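Local coordinates for DNA repair protein RecN (Deinococcus radiodurans, PDB 4ABY), which probably takes part in recombinational repair of damaged DNA as an SMC-like, ATP-binding protein, represented here by its ATPase head domain, at residues L355-E369 and R382-M396. Numbering follows the deposited sequence.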
loop_
_atom_site.group_PDB
_atom_site.type_symbol
_atom_site.label_atom_id
_atom_site.label_comp_id
_atom_site.label_asym_id
_atom_site.label_seq_id
_atom_site.Cartn_x
_atom_site.Cartn_y
_atom_site.Cartn_z
ATOM N N LEU A 355 -16.115 -2.075 -11.147
ATOM C CA LEU A 355 -16.573 -0.853 -11.801
ATOM C C LEU A 355 -15.895 -0.658 -13.149
ATOM O O LEU A 355 -14.673 -0.627 -13.236
ATOM C CB LEU A 355 -16.287 0.359 -10.912
ATOM C CG LEU A 355 -17.012 0.422 -9.566
ATOM C CD1 LEU A 355 -16.507 1.594 -8.738
ATOM C CD2 LEU A 355 -18.508 0.514 -9.787
ATOM N N ALA A 356 -16.696 -0.514 -14.199
ATOM C CA ALA A 356 -16.158 -0.336 -15.542
ATOM C C ALA A 356 -15.290 0.911 -15.645
ATOM O O ALA A 356 -14.353 0.954 -16.437
ATOM C CB ALA A 356 -17.278 -0.287 -16.561
ATOM N N GLN A 357 -15.603 1.926 -14.844
ATOM C CA GLN A 357 -14.832 3.163 -14.854
ATOM C C GLN A 357 -13.367 2.887 -14.546
ATOM O O GLN A 357 -12.469 3.412 -15.208
ATOM C CB GLN A 357 -15.390 4.165 -13.844
ATOM C CG GLN A 357 -16.746 4.726 -14.209
ATOM C CD GLN A 357 -17.879 3.780 -13.880
ATOM O OE1 GLN A 357 -17.849 3.086 -12.862
ATOM N NE2 GLN A 357 -18.892 3.753 -14.736
ATOM N N ILE A 358 -13.131 2.053 -13.542
ATOM C CA ILE A 358 -11.778 1.736 -13.126
ATOM C C ILE A 358 -11.080 0.809 -14.116
ATOM O O ILE A 358 -9.934 1.048 -14.492
ATOM C CB ILE A 358 -11.767 1.121 -11.723
ATOM C CG1 ILE A 358 -12.415 2.094 -10.734
ATOM C CG2 ILE A 358 -10.348 0.773 -11.300
ATOM C CD1 ILE A 358 -12.474 1.583 -9.318
ATOM N N ALA A 359 -11.774 -0.240 -14.542
ATOM C CA ALA A 359 -11.202 -1.216 -15.468
ATOM C C ALA A 359 -10.729 -0.557 -16.758
ATOM O O ALA A 359 -9.650 -0.862 -17.262
ATOM C CB ALA A 359 -12.210 -2.307 -15.774
ATOM N N ALA A 360 -11.543 0.355 -17.277
ATOM C CA ALA A 360 -11.283 0.981 -18.570
ATOM C C ALA A 360 -9.989 1.796 -18.615
ATOM O O ALA A 360 -9.518 2.153 -19.694
ATOM C CB ALA A 360 -12.463 1.842 -18.976
ATOM N N ARG A 361 -9.419 2.093 -17.451
ATOM C CA ARG A 361 -8.210 2.907 -17.391
ATOM C C ARG A 361 -6.955 2.060 -17.237
ATOM O O ARG A 361 -5.848 2.589 -17.141
ATOM C CB ARG A 361 -8.301 3.917 -16.248
ATOM C CG ARG A 361 -9.457 4.884 -16.381
ATOM C CD ARG A 361 -9.268 5.793 -17.580
ATOM N NE ARG A 361 -8.068 6.610 -17.441
ATOM C CZ ARG A 361 -8.014 7.741 -16.743
ATOM N NH1 ARG A 361 -9.097 8.194 -16.118
ATOM N NH2 ARG A 361 -6.875 8.421 -16.665
ATOM N N ALA A 362 -7.125 0.744 -17.222
ATOM C CA ALA A 362 -6.001 -0.156 -17.006
ATOM C C ALA A 362 -5.090 -0.225 -18.227
ATOM O O ALA A 362 -5.551 -0.094 -19.359
ATOM C CB ALA A 362 -6.506 -1.543 -16.645
ATOM N N HIS A 363 -3.796 -0.422 -17.992
ATOM C CA HIS A 363 -2.864 -0.680 -19.082
ATOM C C HIS A 363 -3.018 -2.123 -19.514
ATOM O O HIS A 363 -2.683 -2.493 -20.640
ATOM C CB HIS A 363 -1.427 -0.441 -18.643
ATOM C CG HIS A 363 -1.131 0.984 -18.308
ATOM N ND1 HIS A 363 -1.457 1.542 -17.092
ATOM C CD2 HIS A 363 -0.537 1.963 -19.027
ATOM C CE1 HIS A 363 -1.078 2.807 -17.077
ATOM N NE2 HIS A 363 -0.515 3.087 -18.238
ATOM N N HIS A 364 -3.526 -2.939 -18.600
ATOM C CA HIS A 364 -3.754 -4.340 -18.874
ATOM C C HIS A 364 -5.013 -4.765 -18.152
ATOM O O HIS A 364 -5.146 -4.558 -16.949
ATOM C CB HIS A 364 -2.556 -5.169 -18.421
ATOM C CG HIS A 364 -1.264 -4.744 -19.048
ATOM N ND1 HIS A 364 -0.808 -5.267 -20.239
ATOM C CD2 HIS A 364 -0.343 -3.831 -18.660
ATOM C CE1 HIS A 364 0.344 -4.700 -20.553
ATOM N NE2 HIS A 364 0.649 -3.827 -19.610
ATOM N N HIS A 365 -5.947 -5.336 -18.897
ATOM C CA HIS A 365 -7.214 -5.759 -18.328
ATOM C C HIS A 365 -7.244 -7.280 -18.251
ATOM O O HIS A 365 -7.310 -7.968 -19.270
ATOM C CB HIS A 365 -8.374 -5.232 -19.172
ATOM C CG HIS A 365 -9.725 -5.461 -18.564
ATOM N ND1 HIS A 365 -10.756 -4.555 -18.686
ATOM C CD2 HIS A 365 -10.211 -6.492 -17.834
ATOM C CE1 HIS A 365 -11.820 -5.020 -18.056
ATOM N NE2 HIS A 365 -11.516 -6.193 -17.531
ATOM N N TYR A 366 -7.171 -7.800 -17.032
ATOM C CA TYR A 366 -7.202 -9.235 -16.816
ATOM C C TYR A 366 -8.608 -9.654 -16.432
ATOM O O TYR A 366 -9.283 -8.949 -15.691
ATOM C CB TYR A 366 -6.209 -9.630 -15.721
ATOM C CG TYR A 366 -4.772 -9.378 -16.103
ATOM C CD1 TYR A 366 -4.036 -10.336 -16.782
ATOM C CD2 TYR A 366 -4.155 -8.177 -15.799
ATOM C CE1 TYR A 366 -2.725 -10.106 -17.143
ATOM C CE2 TYR A 366 -2.842 -7.936 -16.156
ATOM C CZ TYR A 366 -2.134 -8.904 -16.830
ATOM O OH TYR A 366 -0.825 -8.669 -17.187
ATOM N N LYS A 367 -9.061 -10.790 -16.948
ATOM C CA LYS A 367 -10.356 -11.316 -16.541
ATOM C C LYS A 367 -10.176 -12.613 -15.773
ATOM O O LYS A 367 -9.519 -13.540 -16.241
ATOM C CB LYS A 367 -11.286 -11.532 -17.738
ATOM C CG LYS A 367 -12.714 -11.843 -17.319
ATOM C CD LYS A 367 -13.623 -12.130 -18.501
ATOM C CE LYS A 367 -15.061 -12.346 -18.040
ATOM N NZ LYS A 367 -15.977 -12.675 -19.165
ATOM N N VAL A 368 -10.748 -12.663 -14.578
ATOM C CA VAL A 368 -10.717 -13.877 -13.789
ATOM C C VAL A 368 -11.965 -14.686 -14.113
ATOM O O VAL A 368 -13.091 -14.212 -13.957
ATOM C CB VAL A 368 -10.630 -13.578 -12.282
ATOM C CG1 VAL A 368 -10.564 -14.869 -11.497
ATOM C CG2 VAL A 368 -9.414 -12.718 -11.987
ATOM N N GLU A 369 -11.748 -15.907 -14.584
ATOM C CA GLU A 369 -12.828 -16.755 -15.066
ATOM C C GLU A 369 -12.916 -18.075 -14.326
ATOM O O GLU A 369 -12.108 -18.369 -13.452
ATOM C CB GLU A 369 -12.668 -17.027 -16.558
ATOM C CG GLU A 369 -13.155 -15.902 -17.433
ATOM C CD GLU A 369 -12.774 -16.104 -18.879
ATOM O OE1 GLU A 369 -11.750 -16.777 -19.126
ATOM O OE2 GLU A 369 -13.495 -15.587 -19.761
ATOM N N ARG A 382 -6.886 -14.544 -17.740
ATOM C CA ARG A 382 -6.389 -14.296 -19.092
ATOM C C ARG A 382 -6.515 -12.831 -19.497
ATOM O O ARG A 382 -7.504 -12.174 -19.176
ATOM C CB ARG A 382 -7.129 -15.177 -20.101
ATOM C CG ARG A 382 -8.603 -14.867 -20.191
ATOM C CD ARG A 382 -9.357 -15.880 -21.028
ATOM N NE ARG A 382 -10.712 -15.403 -21.275
ATOM C CZ ARG A 382 -11.050 -14.647 -22.312
ATOM N NH1 ARG A 382 -10.129 -14.304 -23.201
ATOM N NH2 ARG A 382 -12.303 -14.240 -22.465
ATOM N N LEU A 383 -5.506 -12.331 -20.202
ATOM C CA LEU A 383 -5.517 -10.969 -20.725
ATOM C C LEU A 383 -6.657 -10.741 -21.713
ATOM O O LEU A 383 -7.074 -11.660 -22.416
ATOM C CB LEU A 383 -4.198 -10.671 -21.427
ATOM C CG LEU A 383 -3.270 -9.679 -20.746
ATOM C CD1 LEU A 383 -2.000 -9.546 -21.552
ATOM C CD2 LEU A 383 -3.959 -8.338 -20.595
ATOM N N LEU A 384 -7.149 -9.508 -21.766
ATOM C CA LEU A 384 -8.165 -9.127 -22.743
ATOM C C LEU A 384 -7.536 -8.325 -23.878
ATOM O O LEU A 384 -6.810 -7.362 -23.646
ATOM C CB LEU A 384 -9.292 -8.337 -22.079
ATOM C CG LEU A 384 -10.069 -9.106 -21.009
ATOM C CD1 LEU A 384 -11.320 -8.346 -20.625
ATOM C CD2 LEU A 384 -10.415 -10.507 -21.496
ATOM N N THR A 385 -7.806 -8.760 -25.079
ATOM C CA THR A 385 -7.200 -8.271 -26.277
ATOM C C THR A 385 -7.450 -6.862 -26.718
ATOM O O THR A 385 -6.546 -6.174 -27.136
ATOM C CB THR A 385 -7.708 -9.111 -27.332
ATOM O OG1 THR A 385 -9.019 -9.491 -26.946
ATOM C CG2 THR A 385 -6.896 -10.337 -27.399
ATOM N N GLY A 386 -8.681 -6.419 -26.649
ATOM C CA GLY A 386 -8.979 -5.081 -27.080
ATOM C C GLY A 386 -10.437 -4.992 -27.357
ATOM O O GLY A 386 -11.128 -4.241 -26.723
ATOM N N ASP A 387 -10.886 -5.713 -28.364
ATOM C CA ASP A 387 -12.306 -5.837 -28.666
ATOM C C ASP A 387 -13.008 -6.724 -27.682
ATOM O O ASP A 387 -14.176 -6.594 -27.433
ATOM C CB ASP A 387 -12.564 -6.249 -30.105
ATOM C CG ASP A 387 -12.594 -5.076 -31.032
ATOM O OD1 ASP A 387 -13.673 -4.499 -31.227
ATOM O OD2 ASP A 387 -11.530 -4.723 -31.546
ATOM N N GLU A 388 -12.256 -7.664 -27.162
ATOM C CA GLU A 388 -12.726 -8.542 -26.109
ATOM C C GLU A 388 -12.837 -7.740 -24.828
ATOM O O GLU A 388 -13.736 -7.951 -24.020
ATOM C CB GLU A 388 -11.746 -9.688 -25.918
ATOM C CG GLU A 388 -12.310 -10.852 -25.143
ATOM C CD GLU A 388 -11.414 -12.060 -25.225
ATOM O OE1 GLU A 388 -10.258 -11.910 -25.687
ATOM O OE2 GLU A 388 -11.867 -13.155 -24.835
ATOM N N ARG A 389 -11.903 -6.815 -24.658
ATOM C CA ARG A 389 -11.891 -5.937 -23.506
ATOM C C ARG A 389 -13.080 -4.994 -23.564
ATOM O O ARG A 389 -13.831 -4.861 -22.602
ATOM C CB ARG A 389 -10.597 -5.134 -23.484
ATOM C CG ARG A 389 -10.510 -4.168 -22.342
ATOM C CD ARG A 389 -9.415 -3.159 -22.580
ATOM N NE ARG A 389 -9.184 -2.346 -21.395
ATOM C CZ ARG A 389 -8.064 -1.670 -21.171
ATOM N NH1 ARG A 389 -7.077 -1.713 -22.057
ATOM N NH2 ARG A 389 -7.931 -0.957 -20.060
ATOM N N LEU A 390 -13.240 -4.334 -24.705
ATOM C CA LEU A 390 -14.365 -3.439 -24.922
ATOM C C LEU A 390 -15.659 -4.156 -24.580
ATOM O O LEU A 390 -16.566 -3.574 -23.992
ATOM C CB LEU A 390 -14.399 -2.981 -26.378
ATOM C CG LEU A 390 -15.601 -2.140 -26.802
ATOM C CD1 LEU A 390 -15.562 -0.784 -26.128
ATOM C CD2 LEU A 390 -15.622 -1.979 -28.308
ATOM N N GLU A 391 -15.763 -5.401 -24.942
ATOM C CA GLU A 391 -16.914 -6.183 -24.606
ATOM C C GLU A 391 -17.083 -6.316 -23.134
ATOM O O GLU A 391 -18.155 -6.226 -22.648
ATOM C CB GLU A 391 -16.716 -7.566 -25.156
ATOM C CG GLU A 391 -17.661 -7.937 -26.227
ATOM C CD GLU A 391 -17.800 -9.408 -26.335
ATOM O OE1 GLU A 391 -17.173 -10.109 -25.537
ATOM O OE2 GLU A 391 -18.533 -9.871 -27.214
ATOM N N GLU A 392 -16.003 -6.562 -22.421
ATOM C CA GLU A 392 -16.044 -6.736 -20.972
ATOM C C GLU A 392 -16.513 -5.469 -20.267
ATOM O O GLU A 392 -17.373 -5.520 -19.387
ATOM C CB GLU A 392 -14.670 -7.154 -20.448
ATOM C CG GLU A 392 -14.613 -7.386 -18.943
ATOM C CD GLU A 392 -15.366 -8.631 -18.502
ATOM O OE1 GLU A 392 -15.974 -9.305 -19.367
ATOM O OE2 GLU A 392 -15.348 -8.934 -17.286
ATOM N N ILE A 393 -15.947 -4.333 -20.659
ATOM C CA ILE A 393 -16.324 -3.055 -20.076
ATOM C C ILE A 393 -17.825 -2.839 -20.202
ATOM O O ILE A 393 -18.480 -2.415 -19.254
ATOM C CB ILE A 393 -15.598 -1.889 -20.756
ATOM C CG1 ILE A 393 -14.090 -2.059 -20.614
ATOM C CG2 ILE A 393 -16.039 -0.571 -20.149
ATOM C CD1 ILE A 393 -13.635 -2.164 -19.173
ATOM N N ALA A 394 -18.364 -3.134 -21.379
ATOM C CA ALA A 394 -19.798 -3.016 -21.611
ATOM C C ALA A 394 -20.559 -3.958 -20.670
ATOM O O ALA A 394 -21.494 -3.541 -19.992
ATOM C CB ALA A 394 -20.128 -3.308 -23.072
ATOM N N ARG A 395 -20.154 -5.229 -20.619
ATOM C CA ARG A 395 -20.762 -6.178 -19.672
ATOM C C ARG A 395 -20.743 -5.653 -18.239
ATOM O O ARG A 395 -21.648 -5.945 -17.463
ATOM C CB ARG A 395 -20.075 -7.560 -19.692
ATOM C CG ARG A 395 -20.420 -8.424 -18.445
ATOM C CD ARG A 395 -19.625 -9.739 -18.334
ATOM N NE ARG A 395 -18.469 -9.678 -17.432
ATOM C CZ ARG A 395 -18.532 -9.343 -16.143
ATOM N NH1 ARG A 395 -19.690 -9.002 -15.593
ATOM N NH2 ARG A 395 -17.436 -9.327 -15.396
HETATM N N MSE A 396 -19.706 -4.904 -17.873
HETATM C CA MSE A 396 -19.601 -4.449 -16.487
HETATM C C MSE A 396 -20.583 -3.301 -16.189
HETATM O O MSE A 396 -21.070 -3.159 -15.063
HETATM C CB MSE A 396 -18.152 -4.066 -16.112
HETATM C CG MSE A 396 -17.152 -5.220 -16.166
HETATM SE SE MSE A 396 -15.319 -4.648 -15.921
HETATM C CE MSE A 396 -15.276 -4.351 -14.019
#
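H365 is packed against five side chains of 382-396. L384 CD1 lies over one ring face, 3.8 Å from the centroid of H365, while I393 CD1 and the selenium of M396 meet the ring edge. R389 CG and E392 CG close on the ring obliquely, and H365 NE2 is hydrogen-bonded to T66 of strand 62-67. R389, extended from CG to NE, passes H365 CB and sends NH2 to A362 O (2.6 Å) and, in the carbonyl plane, to A359 O (3.3 Å), tying helix 387-396 to the turn 359-362. A356 and A359 present only methyls to I393 and M396, which lets the helices come close. Strands 364-373 and 376-383 form an antiparallel hairpin, the second strand outermost in the mixed sheet of the P-loop ATPase head; K367 N to R382 O (3.1 Å, 173°) is one of its bonds. Beyond it, R382 grips E369 side-on, NE to OE1 at 2.8 Å and NH2 to OE2 at 3.2 Å, and holds E388 OE2 end-on through NH1 and NH2. A leucine in place of R382 would probably leave the E369 and E388 carboxylates without the cation between them. K367, fully extended (chi1 -170°), makes a salt bridge to E392, its NZ to OE1 hydrogen bond weak; R395 also holds that carboxylate.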